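Local coordinates for protein oxidized polyvinyl alcohol hydrolase (Pseudomonas sp. VM15C, PDB 3WWC) that hydrolyses beta-diketones such as 4,6-nonanedione and cleaves oxidized polyvinyl alcohol in the second step of polyvinyl alcohol degradation, at residues A242-G254 and F313-G327. The protein carries 1 engineered substitution. Numbering follows the deposited sequence.
Sequences AKVGPLIVMTVWG and FNRWALDTLASHPKG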
loop_
_atom_site.group_PDB
_atom_site.type_symbol
_atom_site.label_atom_id
_atom_site.label_comp_id
_atom_site.label_asym_id
_atom_site.label_seq_id
_atom_site.Cartn_x
_atom_site.Cartn_y
_atom_site.Cartn_z
ATOM N N ALA A 242 5.735 4.579 18.116
ATOM C CA ALA A 242 5.276 3.825 19.281
ATOM C C ALA A 242 3.769 3.673 19.213
ATOM O O ALA A 242 3.201 2.661 19.687
ATOM C CB ALA A 242 5.662 4.571 20.569
ATOM N N LYS A 243 3.123 4.683 18.648
ATOM C CA LYS A 243 1.668 4.655 18.519
ATOM C C LYS A 243 1.197 5.303 17.239
ATOM O O LYS A 243 1.673 6.384 16.837
ATOM C CB LYS A 243 0.983 5.351 19.682
ATOM C CG LYS A 243 -0.487 4.953 19.747
ATOM C CD LYS A 243 -1.199 5.424 20.988
ATOM C CE LYS A 243 -2.621 4.875 20.955
ATOM N NZ LYS A 243 -3.369 5.250 22.206
ATOM N N VAL A 244 0.295 4.619 16.552
ATOM C CA VAL A 244 -0.257 5.184 15.323
ATOM C C VAL A 244 -1.712 5.507 15.548
ATOM O O VAL A 244 -2.345 5.045 16.506
ATOM C CB VAL A 244 -0.104 4.221 14.054
ATOM C CG1 VAL A 244 1.353 3.966 13.794
ATOM C CG2 VAL A 244 -0.876 2.925 14.216
ATOM N N GLY A 245 -2.222 6.370 14.682
ATOM C CA GLY A 245 -3.620 6.763 14.673
ATOM C C GLY A 245 -4.523 5.555 14.391
ATOM O O GLY A 245 -4.048 4.473 13.980
ATOM N N PRO A 246 -5.832 5.707 14.533
ATOM C CA PRO A 246 -6.790 4.623 14.331
ATOM C C PRO A 246 -6.883 4.159 12.886
ATOM O O PRO A 246 -7.149 4.975 11.988
ATOM C CB PRO A 246 -8.100 5.222 14.803
ATOM C CG PRO A 246 -7.722 6.351 15.599
ATOM C CD PRO A 246 -6.502 6.923 15.022
ATOM N N LEU A 247 -6.710 2.854 12.663
ATOM C CA LEU A 247 -6.715 2.281 11.330
ATOM C C LEU A 247 -7.305 0.897 11.306
ATOM O O LEU A 247 -7.423 0.239 12.337
ATOM C CB LEU A 247 -5.258 2.060 10.840
ATOM C CG LEU A 247 -4.343 3.281 10.719
ATOM C CD1 LEU A 247 -2.885 2.779 10.506
ATOM C CD2 LEU A 247 -4.775 4.192 9.562
ATOM N N ILE A 248 -7.650 0.465 10.095
ATOM C CA ILE A 248 -7.884 -0.936 9.838
ATOM C C ILE A 248 -6.909 -1.276 8.695
ATOM O O ILE A 248 -6.849 -0.576 7.682
ATOM C CB ILE A 248 -9.327 -1.316 9.500
ATOM C CG1 ILE A 248 -9.347 -2.789 9.078
ATOM C CG2 ILE A 248 -9.938 -0.387 8.417
ATOM C CD1 ILE A 248 -10.773 -3.393 9.070
ATOM N N VAL A 249 -6.084 -2.296 8.897
ATOM C CA VAL A 249 -5.102 -2.680 7.886
ATOM C C VAL A 249 -5.300 -4.124 7.539
ATOM O O VAL A 249 -5.372 -4.997 8.430
ATOM C CB VAL A 249 -3.668 -2.479 8.407
ATOM C CG1 VAL A 249 -2.643 -2.850 7.323
ATOM C CG2 VAL A 249 -3.476 -1.006 8.856
ATOM N N MET A 250 -5.381 -4.400 6.249
ATOM C CA MET A 250 -5.542 -5.780 5.754
ATOM C C MET A 250 -4.302 -6.111 4.920
ATOM O O MET A 250 -4.127 -5.573 3.826
ATOM C CB MET A 250 -6.792 -5.888 4.885
ATOM C CG MET A 250 -7.009 -7.353 4.462
ATOM S SD MET A 250 -8.507 -7.530 3.390
ATOM C CE MET A 250 -9.774 -7.356 4.615
ATOM N N THR A 251 -3.453 -6.974 5.466
ATOM C CA THR A 251 -2.213 -7.374 4.779
ATOM C C THR A 251 -2.446 -8.688 4.073
ATOM O O THR A 251 -2.989 -9.620 4.682
ATOM C CB THR A 251 -1.100 -7.551 5.770
ATOM O OG1 THR A 251 -0.887 -6.314 6.486
ATOM C CG2 THR A 251 0.195 -7.956 5.051
ATOM N N VAL A 252 -2.061 -8.790 2.809
ATOM C CA VAL A 252 -2.301 -10.036 2.034
ATOM C C VAL A 252 -0.987 -10.659 1.569
ATOM O O VAL A 252 -0.111 -9.958 1.007
ATOM C CB VAL A 252 -3.134 -9.723 0.790
ATOM C CG1 VAL A 252 -3.438 -11.018 0.008
ATOM C CG2 VAL A 252 -4.453 -9.033 1.207
ATOM N N TRP A 253 -0.851 -11.958 1.845
ATOM C CA TRP A 253 0.307 -12.763 1.414
ATOM C C TRP A 253 -0.209 -13.733 0.360
ATOM O O TRP A 253 -1.248 -14.367 0.562
ATOM C CB TRP A 253 0.865 -13.560 2.608
ATOM C CG TRP A 253 1.975 -14.479 2.239
ATOM C CD1 TRP A 253 3.178 -14.113 1.681
ATOM C CD2 TRP A 253 2.060 -15.894 2.489
ATOM N NE1 TRP A 253 4.004 -15.206 1.588
ATOM C CE2 TRP A 253 3.335 -16.312 2.076
ATOM C CE3 TRP A 253 1.175 -16.847 3.026
ATOM C CZ2 TRP A 253 3.764 -17.652 2.181
ATOM C CZ3 TRP A 253 1.609 -18.174 3.137
ATOM C CH2 TRP A 253 2.889 -18.555 2.713
ATOM N N GLY A 254 0.550 -13.873 -0.735
ATOM C CA GLY A 254 0.148 -14.704 -1.864
ATOM C C GLY A 254 0.641 -16.139 -1.839
ATOM O O GLY A 254 0.559 -16.845 -2.873
ATOM N N PHE A 313 -13.000 -10.512 -4.393
ATOM C CA PHE A 313 -12.032 -10.148 -3.367
ATOM C C PHE A 313 -11.963 -8.639 -3.170
ATOM O O PHE A 313 -11.992 -8.151 -2.045
ATOM C CB PHE A 313 -10.617 -10.669 -3.706
ATOM C CG PHE A 313 -9.606 -10.207 -2.720
ATOM C CD1 PHE A 313 -9.497 -10.854 -1.497
ATOM C CD2 PHE A 313 -8.841 -9.066 -2.994
ATOM C CE1 PHE A 313 -8.613 -10.373 -0.508
ATOM C CE2 PHE A 313 -7.954 -8.576 -1.998
ATOM C CZ PHE A 313 -7.863 -9.238 -0.784
ATOM N N ASN A 314 -11.906 -7.874 -4.258
ATOM C CA ASN A 314 -11.827 -6.428 -4.156
ATOM C C ASN A 314 -13.034 -5.888 -3.413
ATOM O O ASN A 314 -12.906 -5.007 -2.553
ATOM C CB ASN A 314 -11.756 -5.732 -5.524
ATOM C CG ASN A 314 -10.457 -5.976 -6.274
ATOM O OD1 ASN A 314 -9.541 -6.619 -5.770
ATOM N ND2 ASN A 314 -10.377 -5.429 -7.505
ATOM N N ARG A 315 -14.225 -6.413 -3.729
ATOM C CA ARG A 315 -15.445 -5.897 -3.070
ATOM C C ARG A 315 -15.417 -6.272 -1.602
ATOM O O ARG A 315 -15.713 -5.440 -0.722
ATOM C CB ARG A 315 -16.700 -6.545 -3.679
ATOM C CG ARG A 315 -17.014 -6.072 -5.073
ATOM C CD ARG A 315 -18.402 -6.647 -5.555
ATOM N NE ARG A 315 -18.403 -8.079 -5.817
ATOM C CZ ARG A 315 -18.143 -8.636 -7.005
ATOM N NH1 ARG A 315 -17.817 -7.886 -8.065
ATOM N NH2 ARG A 315 -18.314 -9.934 -7.117
ATOM N N TRP A 316 -15.061 -7.522 -1.301
ATOM C CA TRP A 316 -15.007 -7.987 0.099
ATOM C C TRP A 316 -13.969 -7.193 0.894
ATOM O O TRP A 316 -14.234 -6.738 2.035
ATOM C CB TRP A 316 -14.657 -9.487 0.158
ATOM C CG TRP A 316 -14.467 -9.976 1.560
ATOM C CD1 TRP A 316 -15.460 -10.272 2.474
ATOM C CD2 TRP A 316 -13.231 -10.097 2.263
ATOM N NE1 TRP A 316 -14.904 -10.572 3.699
ATOM C CE2 TRP A 316 -13.540 -10.463 3.604
ATOM C CE3 TRP A 316 -11.891 -9.934 1.908
ATOM C CZ2 TRP A 316 -12.557 -10.654 4.566
ATOM C CZ3 TRP A 316 -10.917 -10.128 2.872
ATOM C CH2 TRP A 316 -11.262 -10.486 4.189
ATOM N N ALA A 317 -12.790 -7.003 0.302
ATOM C CA ALA A 317 -11.741 -6.288 1.056
ATOM C C ALA A 317 -12.110 -4.841 1.308
ATOM O O ALA A 317 -11.998 -4.374 2.448
ATOM C CB ALA A 317 -10.375 -6.379 0.270
ATOM N N LEU A 318 -12.576 -4.107 0.287
ATOM C CA LEU A 318 -12.914 -2.710 0.514
ATOM C C LEU A 318 -14.098 -2.557 1.424
ATOM O O LEU A 318 -14.071 -1.689 2.288
ATOM C CB LEU A 318 -13.135 -1.976 -0.824
ATOM C CG LEU A 318 -11.904 -1.153 -1.338
ATOM C CD1 LEU A 318 -11.498 -0.000 -0.415
ATOM C CD2 LEU A 318 -10.755 -2.126 -1.528
ATOM N N ASP A 319 -15.102 -3.411 1.298
ATOM C CA ASP A 319 -16.244 -3.290 2.196
ATOM C C ASP A 319 -15.864 -3.657 3.614
ATOM O O ASP A 319 -16.466 -3.124 4.564
ATOM C CB ASP A 319 -17.406 -4.169 1.716
ATOM C CG ASP A 319 -17.997 -3.685 0.406
ATOM O OD1 ASP A 319 -17.662 -2.596 -0.074
ATOM O OD2 ASP A 319 -18.819 -4.432 -0.193
ATOM N N THR A 320 -14.877 -4.546 3.804
ATOM C CA THR A 320 -14.395 -4.896 5.146
ATOM C C THR A 320 -13.683 -3.680 5.729
ATOM O O THR A 320 -13.926 -3.290 6.900
ATOM C CB THR A 320 -13.421 -6.054 5.068
ATOM O OG1 THR A 320 -14.141 -7.251 4.683
ATOM C CG2 THR A 320 -12.753 -6.286 6.440
ATOM N N LEU A 321 -12.815 -3.023 4.941
ATOM C CA LEU A 321 -12.165 -1.819 5.467
ATOM C C LEU A 321 -13.231 -0.741 5.815
ATOM O O LEU A 321 -13.174 -0.124 6.895
ATOM C CB LEU A 321 -11.183 -1.210 4.422
ATOM C CG LEU A 321 -10.050 -2.125 3.974
ATOM C CD1 LEU A 321 -9.202 -1.311 2.982
ATOM C CD2 LEU A 321 -9.170 -2.556 5.142
ATOM N N ALA A 322 -14.214 -0.546 4.939
ATOM C CA ALA A 322 -15.254 0.484 5.167
ATOM C C ALA A 322 -16.142 0.175 6.380
ATOM O O ALA A 322 -16.781 1.071 6.920
ATOM C CB ALA A 322 -16.125 0.630 3.868
ATOM N N SER A 323 -16.135 -1.070 6.815
ATOM C CA SER A 323 -16.909 -1.424 8.028
ATOM C C SER A 323 -16.251 -0.909 9.292
ATOM O O SER A 323 -16.809 -1.036 10.403
ATOM C CB SER A 323 -17.083 -2.947 8.113
ATOM O OG SER A 323 -15.918 -3.634 8.558
ATOM N N HIS A 324 -15.050 -0.375 9.170
ATOM C CA HIS A 324 -14.335 0.142 10.330
ATOM C C HIS A 324 -13.919 1.568 10.023
ATOM O O HIS A 324 -12.743 1.843 9.772
ATOM C CB HIS A 324 -13.112 -0.723 10.599
ATOM C CG HIS A 324 -12.560 -0.537 11.974
ATOM N ND1 HIS A 324 -13.238 -0.993 13.085
ATOM C CD2 HIS A 324 -11.468 0.119 12.428
ATOM C CE1 HIS A 324 -12.583 -0.616 14.169
ATOM N NE2 HIS A 324 -11.508 0.054 13.808
ATOM N N PRO A 325 -14.873 2.516 10.054
ATOM C CA PRO A 325 -14.545 3.908 9.769
ATOM C C PRO A 325 -13.577 4.440 10.842
ATOM O O PRO A 325 -13.580 3.989 11.996
ATOM C CB PRO A 325 -15.912 4.610 9.734
ATOM C CG PRO A 325 -16.761 3.754 10.673
ATOM C CD PRO A 325 -16.306 2.324 10.359
ATOM N N LYS A 326 -12.756 5.409 10.466
ATOM C CA LYS A 326 -11.721 5.913 11.326
ATOM C C LYS A 326 -12.221 6.334 12.702
ATOM O O LYS A 326 -13.161 7.117 12.808
ATOM C CB LYS A 326 -11.021 7.084 10.652
ATOM C CG LYS A 326 -9.673 7.365 11.323
ATOM C CD LYS A 326 -8.918 8.408 10.594
ATOM C CE LYS A 326 -7.535 8.620 11.149
ATOM N NZ LYS A 326 -6.607 7.416 11.024
ATOM N N GLY A 327 -11.622 5.741 13.719
ATOM C CA GLY A 327 -11.983 6.075 15.113
ATOM C C GLY A 327 -12.948 5.095 15.720
ATOM O O GLY A 327 -13.317 5.253 16.890
#
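Met-250 reaches across from strand 247-253 to the benzo side of the Trp-316 indole, its methyl CE 3.5 Å from Trp-316 CZ3. The sulfur makes an oblique Met-aromatic contact, SD lying 4.6 Å from the centroid of the six-membered ring of Trp-316. The chain runs extended as far as the sulfur and then bends (chi3 -75°), which sets CE against Thr-320 CG2, while SD rests 3.8 Å from Ala-317 CB. One turn of the helix further on, Leu-321 CD2 touches both Met-250 CB and Ile-248 CG1. Ile-248 in turn crosses His-324, with CD1 and CG2 both 3.9 Å from His-324 CB. Val-252 CG2 touches Phe-313 CZ at the other end.

Past the helix, Lys-326 makes the polar link: its NZ donates to Pro-246 O at 2.7 Å, tilted 24° from the carbonyl plane. NZ also bonds Ser-191 O and Trp-194 O, so three carbonyls grip the ammonium. A methionine here would probably leave these three oxygens without their shared donor and lose the polar link to Pro-246 O.

Further out, Trp-316 O accepts from Thr-320 N and OG1 on opposite faces of its plane, and Thr-336 is the polar partner of the indole. Strands 196-200 and 292-298 flank 247-253 in parallel. The near-antiparallel helix, 157° to the strand, covers one face of this central sheet, as in the alpha/beta-hydrolase fold.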